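Side-chain contacts in TRAP dicarboxylate transporter-DctP subunit (Desulfovibrio desulfuricans subsp. desulfuricans, PDB 4NHB), which binds sn-glycerol-3-phosphate and, as a periplasmic solute-binding protein of the TRAP family, probably delivers it to a membrane transporter for uptake: residues M110-L115 / D325-Y330; K220-T225 / A282-N287; M170-P173 / Y178-F181; L312-D315 / N319-A322. One frame throughout, in Å; residues are numbered along the deposited sequence.

Interaction 1 (M110-L115 / D325-Y330); sequences MLFDNL and DSADSY
Leu111, in the irregular loop 110-115, faces Ala327 near the C-terminal end of helix 320-329, their CA atoms 7.4 Å apart and closer than any other pair of the two segments. The methyl of Ala327 is the common target of the side chains that touch. Its CB points at the loop and meets both branches of Leu111: CD2 at a snug 3.5 Å and CD1 at 3.8 Å. The leucine reaches that far because its CG extends opposite the backbone N (chi1 -179°), which carries the fork of the side chain toward the helix. Phe112 adds a lighter touch, its CE1 lying 3.9 Å from Ala327 CB in an oblique approach to the ring. The two loop residues also pack on each other, Leu111 CG sitting over the centre of one face of the Phe112 ring. Leu111 and Phe112 thus meet the methyl side by side, and all three residues are buried. Polar groups tie the same elements together from outside this small apolar patch: His117 donates from NE2 to Ala327 O and accepts at ND1 from the backbone N of Asp113. Helix 115-122 supports the Phe112 ring through Ala118, Ala121 and Met122, and Thr126 of helix 125-131 touches Ala327, so the C-terminal helix is packed against both helices as well as the loop.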
loop_
_atom_site.group_PDB
_atom_site.type_symbol
_atom_site.label_atom_id
_atom_site.label_comp_id
_atom_site.label_asym_id
_atom_site.label_seq_id
_atom_site.Cartn_x
_atom_site.Cartn_y
_atom_site.Cartn_z
ATOM N N MET A 110 10.223 8.724 3.899
ATOM C CA MET A 110 10.843 10.019 3.603
ATOM C C MET A 110 11.410 10.119 2.200
ATOM O O MET A 110 12.349 10.878 1.971
ATOM C CB MET A 110 12.005 10.267 4.574
ATOM C CG MET A 110 11.648 10.093 6.011
ATOM S SD MET A 110 10.242 11.119 6.423
ATOM C CE MET A 110 10.606 12.647 5.549
ATOM N N LEU A 111 10.899 9.348 1.260
ATOM C CA LEU A 111 11.543 9.353 -0.057
ATOM C C LEU A 111 10.904 10.341 -1.042
ATOM O O LEU A 111 11.612 10.979 -1.835
ATOM C CB LEU A 111 11.565 7.960 -0.644
ATOM C CG LEU A 111 12.262 7.915 -2.013
ATOM C CD1 LEU A 111 13.738 8.335 -1.943
ATOM C CD2 LEU A 111 12.124 6.544 -2.627
ATOM N N PHE A 112 9.574 10.457 -0.999
ATOM C CA PHE A 112 8.840 11.297 -1.942
ATOM C C PHE A 112 8.300 12.572 -1.332
ATOM O O PHE A 112 7.755 12.564 -0.249
ATOM C CB PHE A 112 7.683 10.501 -2.562
ATOM C CG PHE A 112 8.140 9.251 -3.249
ATOM C CD1 PHE A 112 9.010 9.331 -4.346
ATOM C CD2 PHE A 112 7.761 8.004 -2.779
ATOM C CE1 PHE A 112 9.471 8.192 -4.985
ATOM C CE2 PHE A 112 8.215 6.850 -3.420
ATOM C CZ PHE A 112 9.076 6.952 -4.526
ATOM N N ASP A 113 8.363 13.650 -2.099
ATOM C CA ASP A 113 8.062 14.979 -1.610
ATOM C C ASP A 113 6.525 15.145 -1.562
ATOM O O ASP A 113 5.989 15.867 -0.719
ATOM C CB ASP A 113 8.654 16.028 -2.548
ATOM C CG ASP A 113 10.172 16.117 -2.483
ATOM O OD1 ASP A 113 10.760 15.731 -1.468
ATOM O OD2 ASP A 113 10.773 16.609 -3.455
ATOM N N ASN A 114 5.844 14.458 -2.484
ATOM C CA ASN A 114 4.402 14.502 -2.639
ATOM C C ASN A 114 3.953 13.379 -3.591
ATOM O O ASN A 114 4.774 12.640 -4.130
ATOM C CB ASN A 114 4.013 15.849 -3.191
ATOM C CG ASN A 114 4.889 16.263 -4.331
ATOM O OD1 ASN A 114 4.973 15.573 -5.350
ATOM N ND2 ASN A 114 5.572 17.389 -4.172
ATOM N N LEU A 115 2.650 13.260 -3.810
ATOM C CA LEU A 115 2.134 12.240 -4.675
ATOM C C LEU A 115 2.686 12.327 -6.099
ATOM O O LEU A 115 2.891 11.294 -6.720
ATOM C CB LEU A 115 0.618 12.305 -4.749
ATOM C CG LEU A 115 -0.179 11.637 -3.655
ATOM C CD1 LEU A 115 -1.662 11.898 -3.932
ATOM C CD2 LEU A 115 0.102 10.136 -3.603
ATOM N N ASP A 325 18.627 6.607 -5.838
ATOM C CA ASP A 325 19.078 7.576 -6.833
ATOM C C ASP A 325 18.011 7.842 -7.900
ATOM O O ASP A 325 17.836 8.995 -8.329
ATOM C CB ASP A 325 20.357 7.091 -7.530
ATOM C CG ASP A 325 21.607 7.257 -6.681
ATOM O OD1 ASP A 325 21.589 7.958 -5.651
ATOM O OD2 ASP A 325 22.630 6.668 -7.063
ATOM N N SER A 326 17.332 6.789 -8.369
ATOM C CA SER A 326 16.316 6.965 -9.410
ATOM C C SER A 326 15.151 7.780 -8.878
ATOM O O SER A 326 14.602 8.626 -9.593
ATOM C CB SER A 326 15.812 5.636 -9.990
ATOM O OG SER A 326 15.185 4.809 -9.012
ATOM N N ALA A 327 14.760 7.541 -7.623
ATOM C CA ALA A 327 13.645 8.279 -7.054
ATOM C C ALA A 327 14.004 9.736 -6.962
ATOM O O ALA A 327 13.186 10.606 -7.298
ATOM C CB ALA A 327 13.298 7.758 -5.682
ATOM N N ASP A 328 15.221 9.997 -6.486
ATOM C CA ASP A 328 15.698 11.371 -6.379
ATOM C C ASP A 328 15.767 12.056 -7.745
ATOM O O ASP A 328 15.576 13.260 -7.838
ATOM C CB ASP A 328 17.068 11.453 -5.706
ATOM C CG ASP A 328 17.598 12.882 -5.650
ATOM O OD1 ASP A 328 17.003 13.711 -4.919
ATOM O OD2 ASP A 328 18.595 13.189 -6.354
ATOM N N SER A 329 16.032 11.308 -8.804
ATOM C CA SER A 329 16.111 11.929 -10.123
ATOM C C SER A 329 14.779 12.552 -10.540
ATOM O O SER A 329 14.751 13.461 -11.368
ATOM C CB SER A 329 16.599 10.945 -11.172
ATOM O OG SER A 329 15.596 10.037 -11.581
ATOM N N TYR A 330 13.673 12.063 -9.980
ATOM C CA TYR A 330 12.348 12.534 -10.370
ATOM C C TYR A 330 11.831 13.686 -9.496
ATOM O O TYR A 330 10.693 14.178 -9.677
ATOM C CB TYR A 330 11.329 11.386 -10.374
ATOM C CG TYR A 330 11.521 10.347 -11.472
ATOM C CD1 TYR A 330 11.110 10.600 -12.783
ATOM C CD2 TYR A 330 12.103 9.111 -11.192
ATOM C CE1 TYR A 330 11.285 9.657 -13.781
ATOM C CE2 TYR A 330 12.264 8.168 -12.173
ATOM C CZ TYR A 330 11.860 8.449 -13.478
ATOM O OH TYR A 330 12.031 7.500 -14.463
#

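Interaction 2 (K220-T225 / A282-N287)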
loop_
_atom_site.group_PDB
_atom_site.type_symbol
_atom_site.label_atom_id
_atom_site.label_comp_id
_atom_site.label_asym_id
_atom_site.label_seq_id
_atom_site.Cartn_x
_atom_site.Cartn_y
_atom_site.Cartn_z
ATOM N N LYS A 220 -13.411 4.157 10.670
ATOM C CA LYS A 220 -13.901 5.110 11.655
ATOM C C LYS A 220 -13.039 5.079 12.921
ATOM O O LYS A 220 -13.537 5.048 14.044
ATOM C CB LYS A 220 -15.374 4.846 11.968
ATOM C CG LYS A 220 -16.284 4.978 10.738
ATOM C CD LYS A 220 -17.752 4.805 11.092
ATOM C CE LYS A 220 -18.626 4.790 9.845
ATOM N NZ LYS A 220 -18.308 3.653 8.924
ATOM N N MET A 221 -11.736 5.113 12.712
ATOM C CA MET A 221 -10.770 5.022 13.800
ATOM C C MET A 221 -10.897 6.208 14.756
ATOM O O MET A 221 -10.638 6.075 15.963
ATOM C CB MET A 221 -9.364 4.962 13.236
ATOM C CG MET A 221 -9.059 3.707 12.339
ATOM S SD MET A 221 -7.263 3.589 12.117
ATOM C CE MET A 221 -7.037 2.314 10.831
ATOM N N TYR A 222 -11.312 7.350 14.212
ATOM C CA TYR A 222 -11.353 8.620 14.966
ATOM C C TYR A 222 -12.413 8.610 16.069
ATOM O O TYR A 222 -12.337 9.407 16.984
ATOM C CB TYR A 222 -11.563 9.816 14.023
ATOM C CG TYR A 222 -12.748 9.661 13.110
ATOM C CD1 TYR A 222 -14.025 9.984 13.554
ATOM C CD2 TYR A 222 -12.600 9.191 11.805
ATOM C CE1 TYR A 222 -15.112 9.842 12.750
ATOM C CE2 TYR A 222 -13.691 9.047 10.988
ATOM C CZ TYR A 222 -14.956 9.376 11.472
ATOM O OH TYR A 222 -16.080 9.243 10.686
ATOM N N GLU A 223 -13.348 7.664 16.004
ATOM C CA GLU A 223 -14.317 7.424 17.070
ATOM C C GLU A 223 -13.697 6.842 18.350
ATOM O O GLU A 223 -14.300 6.901 19.415
ATOM C CB GLU A 223 -15.402 6.453 16.585
ATOM C CG GLU A 223 -16.451 7.106 15.683
ATOM C CD GLU A 223 -17.484 6.129 15.163
ATOM O OE1 GLU A 223 -17.371 4.905 15.418
ATOM O OE2 GLU A 223 -18.414 6.596 14.472
ATOM N N ILE A 224 -12.524 6.237 18.222
ATOM C CA ILE A 224 -11.846 5.576 19.337
ATOM C C ILE A 224 -10.513 6.263 19.626
ATOM O O ILE A 224 -10.130 6.460 20.776
ATOM C CB ILE A 224 -11.649 4.062 19.018
ATOM C CG1 ILE A 224 -13.012 3.385 18.954
ATOM C CG2 ILE A 224 -10.793 3.379 20.048
ATOM C CD1 ILE A 224 -12.991 2.021 18.320
ATOM N N THR A 225 -9.807 6.627 18.562
ATOM C CA THR A 225 -8.525 7.310 18.647
ATOM C C THR A 225 -8.666 8.625 17.902
ATOM O O THR A 225 -8.360 8.711 16.719
ATOM C CB THR A 225 -7.418 6.494 17.964
ATOM O OG1 THR A 225 -7.834 6.111 16.631
ATOM C CG2 THR A 225 -7.132 5.241 18.758
ATOM N N ALA A 282 -11.281 17.015 6.477
ATOM C CA ALA A 282 -12.433 17.801 6.854
ATOM C C ALA A 282 -13.266 16.933 7.788
ATOM O O ALA A 282 -13.504 17.304 8.932
ATOM C CB ALA A 282 -13.224 18.213 5.625
ATOM N N THR A 283 -13.641 15.749 7.301
ATOM C CA THR A 283 -14.497 14.821 8.026
ATOM C C THR A 283 -14.033 14.584 9.464
ATOM O O THR A 283 -14.841 14.595 10.387
ATOM C CB THR A 283 -14.577 13.467 7.303
ATOM O OG1 THR A 283 -15.125 13.647 5.990
ATOM C CG2 THR A 283 -15.443 12.502 8.060
ATOM N N ILE A 284 -12.739 14.357 9.653
ATOM C CA ILE A 284 -12.192 14.195 10.991
ATOM C C ILE A 284 -12.527 15.412 11.848
ATOM O O ILE A 284 -13.022 15.271 12.964
ATOM C CB ILE A 284 -10.689 13.941 10.932
ATOM C CG1 ILE A 284 -10.449 12.580 10.253
ATOM C CG2 ILE A 284 -10.094 13.872 12.293
ATOM C CD1 ILE A 284 -9.029 12.227 10.120
ATOM N N LEU A 285 -12.304 16.603 11.303
ATOM C CA LEU A 285 -12.462 17.842 12.068
ATOM C C LEU A 285 -13.923 18.151 12.357
ATOM O O LEU A 285 -14.232 18.834 13.341
ATOM C CB LEU A 285 -11.839 19.021 11.330
ATOM C CG LEU A 285 -10.314 19.020 11.203
ATOM C CD1 LEU A 285 -9.869 20.300 10.537
ATOM C CD2 LEU A 285 -9.650 18.857 12.545
ATOM N N ALA A 286 -14.812 17.667 11.497
ATOM C CA ALA A 286 -16.250 17.778 11.727
ATOM C C ALA A 286 -16.778 16.855 12.846
ATOM O O ALA A 286 -17.766 17.175 13.506
ATOM C CB ALA A 286 -17.004 17.484 10.416
ATOM N N ASN A 287 -16.121 15.723 13.065
ATOM C CA ASN A 287 -16.659 14.675 13.934
ATOM C C ASN A 287 -15.841 14.425 15.189
ATOM O O ASN A 287 -15.434 13.287 15.483
ATOM C CB ASN A 287 -16.776 13.377 13.142
ATOM C CG ASN A 287 -17.838 13.446 12.066
ATOM O OD1 ASN A 287 -18.974 13.870 12.312
ATOM N ND2 ASN A 287 -17.480 13.024 10.862
#
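Tyr222 carries the whole contact between the 3-10 turn 221-223 and the last turn of helix 252-286; Tyr222 CA lies 6.9 Å from Ile284 CA. The apolar contacts are loose and spread along its ring. Tyr222 CE1 lies 3.9 Å from Asn287 CB and, from the same side of the ring plane, Ile284 CG1 comes within 4.3 Å of Tyr222 CD2, both obliquely. Beyond the ring, Tyr222 OH is 4.2 Å from Thr283 CG2. Chi1 of 53° sets the phenol between the backbone N and carbonyl carbon of its own residue and stretches it along the helix end. The amide of Asn287 runs nearly parallel to the ring plane, 11° away, with ND2 4.0 Å from Tyr222 OH. Polar bonds work within the turn instead: Met221 O accepts from Ile224 N, Thr225 N and Thr225 OG1. Thr225 OG1 lies 2.9 Å from Met221 O and comes from above the carbonyl plane. That triple grip probably steadies the turn bearing the tyrosine. Helix 213-218 ends just before it in a Schellman motif, with Lys220 at positive phi. Far from the ligand, this is plain packing of a 3-10 turn, which leads into strand 227-229, against the C-terminal end of the long helix of this solute-binding fold.

Interaction 3 (M170-P173 / Y178-F181). With G3P (sn-glycerol-3-phosphate), chain P.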
loop_
_atom_site.group_PDB
_atom_site.type_symbol
_atom_site.label_atom_id
_atom_site.label_comp_id
_atom_site.label_asym_id
_atom_site.label_seq_id
_atom_site.Cartn_x
_atom_site.Cartn_y
_atom_site.Cartn_z
ATOM N N MET A 170 1.555 1.095 19.970
ATOM C CA MET A 170 1.020 1.439 18.634
ATOM C C MET A 170 0.968 0.227 17.700
ATOM O O MET A 170 1.933 -0.516 17.560
ATOM C CB MET A 170 1.831 2.551 17.977
ATOM C CG MET A 170 1.985 3.791 18.781
ATOM S SD MET A 170 0.500 4.740 18.935
ATOM C CE MET A 170 0.565 5.729 17.466
ATOM N N ARG A 171 -0.150 0.060 17.023
ATOM C CA ARG A 171 -0.223 -0.949 15.976
ATOM C C ARG A 171 0.798 -0.657 14.888
ATOM O O ARG A 171 1.022 0.485 14.547
ATOM C CB ARG A 171 -1.609 -0.979 15.362
ATOM C CG ARG A 171 -1.791 -2.133 14.365
ATOM C CD ARG A 171 -1.748 -1.617 12.898
ATOM N NE ARG A 171 -1.594 -2.696 11.927
ATOM C CZ ARG A 171 -1.737 -2.546 10.615
ATOM N NH1 ARG A 171 -2.029 -1.360 10.103
ATOM N NH2 ARG A 171 -1.557 -3.573 9.820
ATOM N N VAL A 172 1.403 -1.708 14.358
ATOM C CA VAL A 172 2.213 -1.603 13.160
ATOM C C VAL A 172 1.888 -2.804 12.309
ATOM O O VAL A 172 1.500 -3.828 12.834
ATOM C CB VAL A 172 3.730 -1.594 13.455
ATOM C CG1 VAL A 172 4.075 -0.400 14.320
ATOM C CG2 VAL A 172 4.148 -2.868 14.130
ATOM N N PRO A 173 2.007 -2.662 10.993
ATOM C CA PRO A 173 1.871 -3.819 10.105
ATOM C C PRO A 173 2.995 -4.802 10.381
ATOM O O PRO A 173 4.072 -4.350 10.775
ATOM C CB PRO A 173 2.059 -3.207 8.713
ATOM C CG PRO A 173 1.543 -1.813 8.820
ATOM C CD PRO A 173 2.053 -1.394 10.240
ATOM N N TYR A 178 8.167 -1.728 8.413
ATOM C CA TYR A 178 7.353 -1.044 9.444
ATOM C C TYR A 178 7.795 -1.288 10.929
ATOM O O TYR A 178 7.785 -0.381 11.746
ATOM C CB TYR A 178 5.877 -1.454 9.290
ATOM C CG TYR A 178 5.207 -0.782 8.098
ATOM C CD1 TYR A 178 4.697 0.478 8.208
ATOM C CD2 TYR A 178 5.144 -1.407 6.858
ATOM C CE1 TYR A 178 4.075 1.102 7.114
ATOM C CE2 TYR A 178 4.557 -0.772 5.760
ATOM C CZ TYR A 178 4.011 0.468 5.919
ATOM O OH TYR A 178 3.437 1.123 4.856
ATOM N N THR A 179 8.139 -2.522 11.255
ATOM C CA THR A 179 8.601 -2.848 12.607
ATOM C C THR A 179 9.951 -2.169 12.828
ATOM O O THR A 179 10.203 -1.614 13.894
ATOM C CB THR A 179 8.703 -4.375 12.833
ATOM O OG1 THR A 179 9.550 -4.960 11.841
ATOM C CG2 THR A 179 7.301 -5.048 12.764
ATOM N N ASN A 180 10.792 -2.165 11.801
ATOM C CA ASN A 180 12.069 -1.449 11.892
ATOM C C ASN A 180 11.880 0.054 12.066
ATOM O O ASN A 180 12.525 0.708 12.874
ATOM C CB ASN A 180 12.916 -1.699 10.655
ATOM C CG ASN A 180 14.292 -1.102 10.808
ATOM O OD1 ASN A 180 15.055 -1.513 11.685
ATOM N ND2 ASN A 180 14.588 -0.084 10.021
ATOM N N PHE A 181 10.971 0.619 11.292
ATOM C CA PHE A 181 10.776 2.015 11.357
ATOM C C PHE A 181 10.202 2.424 12.725
ATOM O O PHE A 181 10.576 3.465 13.286
ATOM C CB PHE A 181 9.879 2.462 10.199
ATOM C CG PHE A 181 9.567 3.897 10.229
ATOM C CD1 PHE A 181 10.529 4.825 9.922
ATOM C CD2 PHE A 181 8.314 4.339 10.618
ATOM C CE1 PHE A 181 10.245 6.166 9.983
ATOM C CE2 PHE A 181 8.036 5.675 10.653
ATOM C CZ PHE A 181 8.993 6.586 10.346
HETATM O O1 G3P P . 1.819 -1.810 1.693
HETATM C C1 G3P P . 1.858 -2.244 3.021
HETATM C C2 G3P P . 0.632 -1.721 3.780
HETATM O O2 G3P P . -0.531 -2.184 3.149
HETATM C C3 G3P P . 0.678 -2.226 5.231
HETATM O O1P G3P P . -0.024 -1.338 6.042
HETATM O O4P G3P P . -2.257 -1.683 5.135
HETATM O O2P G3P P . -1.478 -3.131 7.077
HETATM O O3P G3P P . -2.050 -0.735 7.467
HETATM P P G3P P . -1.543 -1.758 6.454
#
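The phosphate of sn-glycerol-3-phosphate is gripped by Arg171, whose NH1 donates to O3P at 2.7 Å and NH2 to O2P at 2.8 Å, both nearly straight. Arg171 lies near the end of strand 169-172 and Pro173 just beyond it, where the beta-alpha-beta unit of strand 169-172, helix 176-184 and strand 188-191 turns toward its helix. A bend at chi2 (-104°) swings the guanidinium to the ligand, so that two N-H groups meet two phosphate oxygens at its edge. NH2 also bonds to Met192 O, which helps fix the rotation of the group, and Pro173 N lies over one guanidinium face, toward its rim. On the helix that follows the strand, Tyr178 packs against Pro173, whose CD comes within 3.8 Å of Tyr178 CD1. The phenol hydroxyl bonds to Glu107, itself a ligand residue, making Tyr178 a second-shell support of the pocket. Further from the ligand, Thr179 CG2 packs against Val172 CG2 at 4.1 Å. The proline is wedged between tyrosine and ligand: its CG sits 3.9 Å from the centroid of the Tyr178 ring, 13° off the normal, in a CH-pi contact, and Pro173 CG is 3.2 Å from G3P O1P.

Interaction 4 (L312-D315 / N319-A322); sequences LFYD and NAQA
CG of Tyr314 lies beside the backbone N, anti to the carbonyl carbon (chi1 -73°), and the ring slants across to Gln321 of helix 320-329, whose CG is anti to its own backbone N (chi1 -167°) before a bend at chi2 brings the amide back to the phenol. The hydroxyl of Tyr314 donates to Gln321 OE1 at 2.9 Å, tilted 26° from the carbonyl plane. OE1 also lies in the plane of the phenol ring, at its edge, with Tyr314 CE1 3.3 Å away, and the ring and amide planes are moderately turned from each other. Beside this polar bridge the two helices approach through Ala320. Its methyl points at helix 311-316 and nestles against the backbone of Phe313, Ala320 CB to Phe313 O being 3.6 Å, with Phe313 CB at 4.2 Å and Tyr314 CD1 at 4.1 Å. The CA atoms of Tyr314 and Ala320 are 5.6 Å apart, as suits a short connection between consecutive helices. The Phe313 ring itself leads away, packing on Ala104, Met105, Thr108 and Pro109. Both ends of the Gln321 amide are engaged, because NE2 donates to Asp325 OD1 one turn further along the same helix. The amide is therefore probably held in one orientation, its oxygen toward the tyrosine and its nitrogen toward a carboxylate, and the hydrogen bond between two exposed residues lies beside the buried alanine.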
loop_
_atom_site.group_PDB
_atom_site.type_symbol
_atom_site.label_atom_id
_atom_site.label_comp_id
_atom_site.label_asym_id
_atom_site.label_seq_id
_atom_site.Cartn_x
_atom_site.Cartn_y
_atom_site.Cartn_z
ATOM N N LEU A 312 18.072 -0.611 6.721
ATOM C CA LEU A 312 17.365 -1.837 6.409
ATOM C C LEU A 312 17.514 -2.163 4.919
ATOM O O LEU A 312 17.718 -3.319 4.557
ATOM C CB LEU A 312 15.870 -1.741 6.783
ATOM C CG LEU A 312 14.982 -2.814 6.144
ATOM C CD1 LEU A 312 15.434 -4.169 6.657
ATOM C CD2 LEU A 312 13.472 -2.577 6.428
ATOM N N PHE A 313 17.424 -1.153 4.044
ATOM C CA PHE A 313 17.453 -1.412 2.614
ATOM C C PHE A 313 18.894 -1.666 2.108
ATOM O O PHE A 313 19.130 -2.519 1.236
ATOM C CB PHE A 313 16.875 -0.234 1.816
ATOM C CG PHE A 313 15.496 0.207 2.244
ATOM C CD1 PHE A 313 14.476 -0.686 2.381
ATOM C CD2 PHE A 313 15.241 1.530 2.515
ATOM C CE1 PHE A 313 13.212 -0.260 2.764
ATOM C CE2 PHE A 313 13.975 1.947 2.888
ATOM C CZ PHE A 313 12.979 1.047 3.020
ATOM N N TYR A 314 19.829 -0.876 2.608
ATOM C CA TYR A 314 21.226 -1.061 2.237
ATOM C C TYR A 314 21.678 -2.478 2.633
ATOM O O TYR A 314 22.392 -3.152 1.866
ATOM C CB TYR A 314 22.077 -0.009 2.904
ATOM C CG TYR A 314 21.943 1.387 2.317
ATOM C CD1 TYR A 314 22.332 1.651 1.012
ATOM C CD2 TYR A 314 21.498 2.447 3.097
ATOM C CE1 TYR A 314 22.261 2.940 0.480
ATOM C CE2 TYR A 314 21.406 3.717 2.578
ATOM C CZ TYR A 314 21.798 3.958 1.270
ATOM O OH TYR A 314 21.716 5.232 0.776
ATOM N N ASP A 315 21.206 -2.936 3.803
ATOM C CA ASP A 315 21.513 -4.276 4.299
ATOM C C ASP A 315 20.869 -5.351 3.443
ATOM O O ASP A 315 21.479 -6.379 3.175
ATOM C CB ASP A 315 20.990 -4.457 5.712
ATOM C CG ASP A 315 21.809 -3.727 6.760
ATOM O OD1 ASP A 315 22.869 -3.135 6.464
ATOM O OD2 ASP A 315 21.354 -3.738 7.911
ATOM N N ASN A 319 20.766 -3.497 -4.889
ATOM C CA ASN A 319 20.798 -2.271 -5.675
ATOM C C ASN A 319 20.068 -1.102 -4.997
ATOM O O ASN A 319 19.457 -0.307 -5.672
ATOM C CB ASN A 319 20.240 -2.520 -7.101
ATOM C CG ASN A 319 18.748 -2.909 -7.109
ATOM O OD1 ASN A 319 18.223 -3.444 -6.129
ATOM N ND2 ASN A 319 18.071 -2.644 -8.225
ATOM N N ALA A 320 20.147 -0.994 -3.667
ATOM C CA ALA A 320 19.413 0.044 -2.938
ATOM C C ALA A 320 19.819 1.449 -3.380
ATOM O O ALA A 320 18.962 2.305 -3.651
ATOM C CB ALA A 320 19.605 -0.108 -1.413
ATOM N N GLN A 321 21.119 1.702 -3.462
ATOM C CA GLN A 321 21.563 3.044 -3.851
ATOM C C GLN A 321 21.019 3.480 -5.196
ATOM O O GLN A 321 20.707 4.664 -5.394
ATOM C CB GLN A 321 23.086 3.156 -3.870
ATOM C CG GLN A 321 23.560 4.609 -3.958
ATOM C CD GLN A 321 22.991 5.469 -2.840
ATOM O OE1 GLN A 321 23.216 5.200 -1.662
ATOM N NE2 GLN A 321 22.236 6.493 -3.202
ATOM N N ALA A 322 20.903 2.550 -6.135
ATOM C CA ALA A 322 20.467 2.905 -7.474
ATOM C C ALA A 322 18.986 3.245 -7.426
ATOM O O ALA A 322 18.512 4.181 -8.074
ATOM C CB ALA A 322 20.707 1.751 -8.441
#

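Interaction 3 is the contact that touches the ligand; in interactions 1 and 4 the nearest side chains, Phe112 and Phe313, each stay about 12 Å from sn-glycerol-3-phosphate and about 7 Å from the ligand residue Glu107. Interactions 1 and 4 share helix 320-329, with centres 15 Å apart, so its first turn is fastened to helix 311-316 and its last to the loop 110-115. Interaction 4 also meets interaction 3 directly, where Asn180 ND2 packs against Leu312 CB at 3.9 Å. Interaction 2 stands apart: its centre is 38 Å from that of interaction 4, across the chain's centre, and its nearest atoms remain about 6 Å from interaction 3.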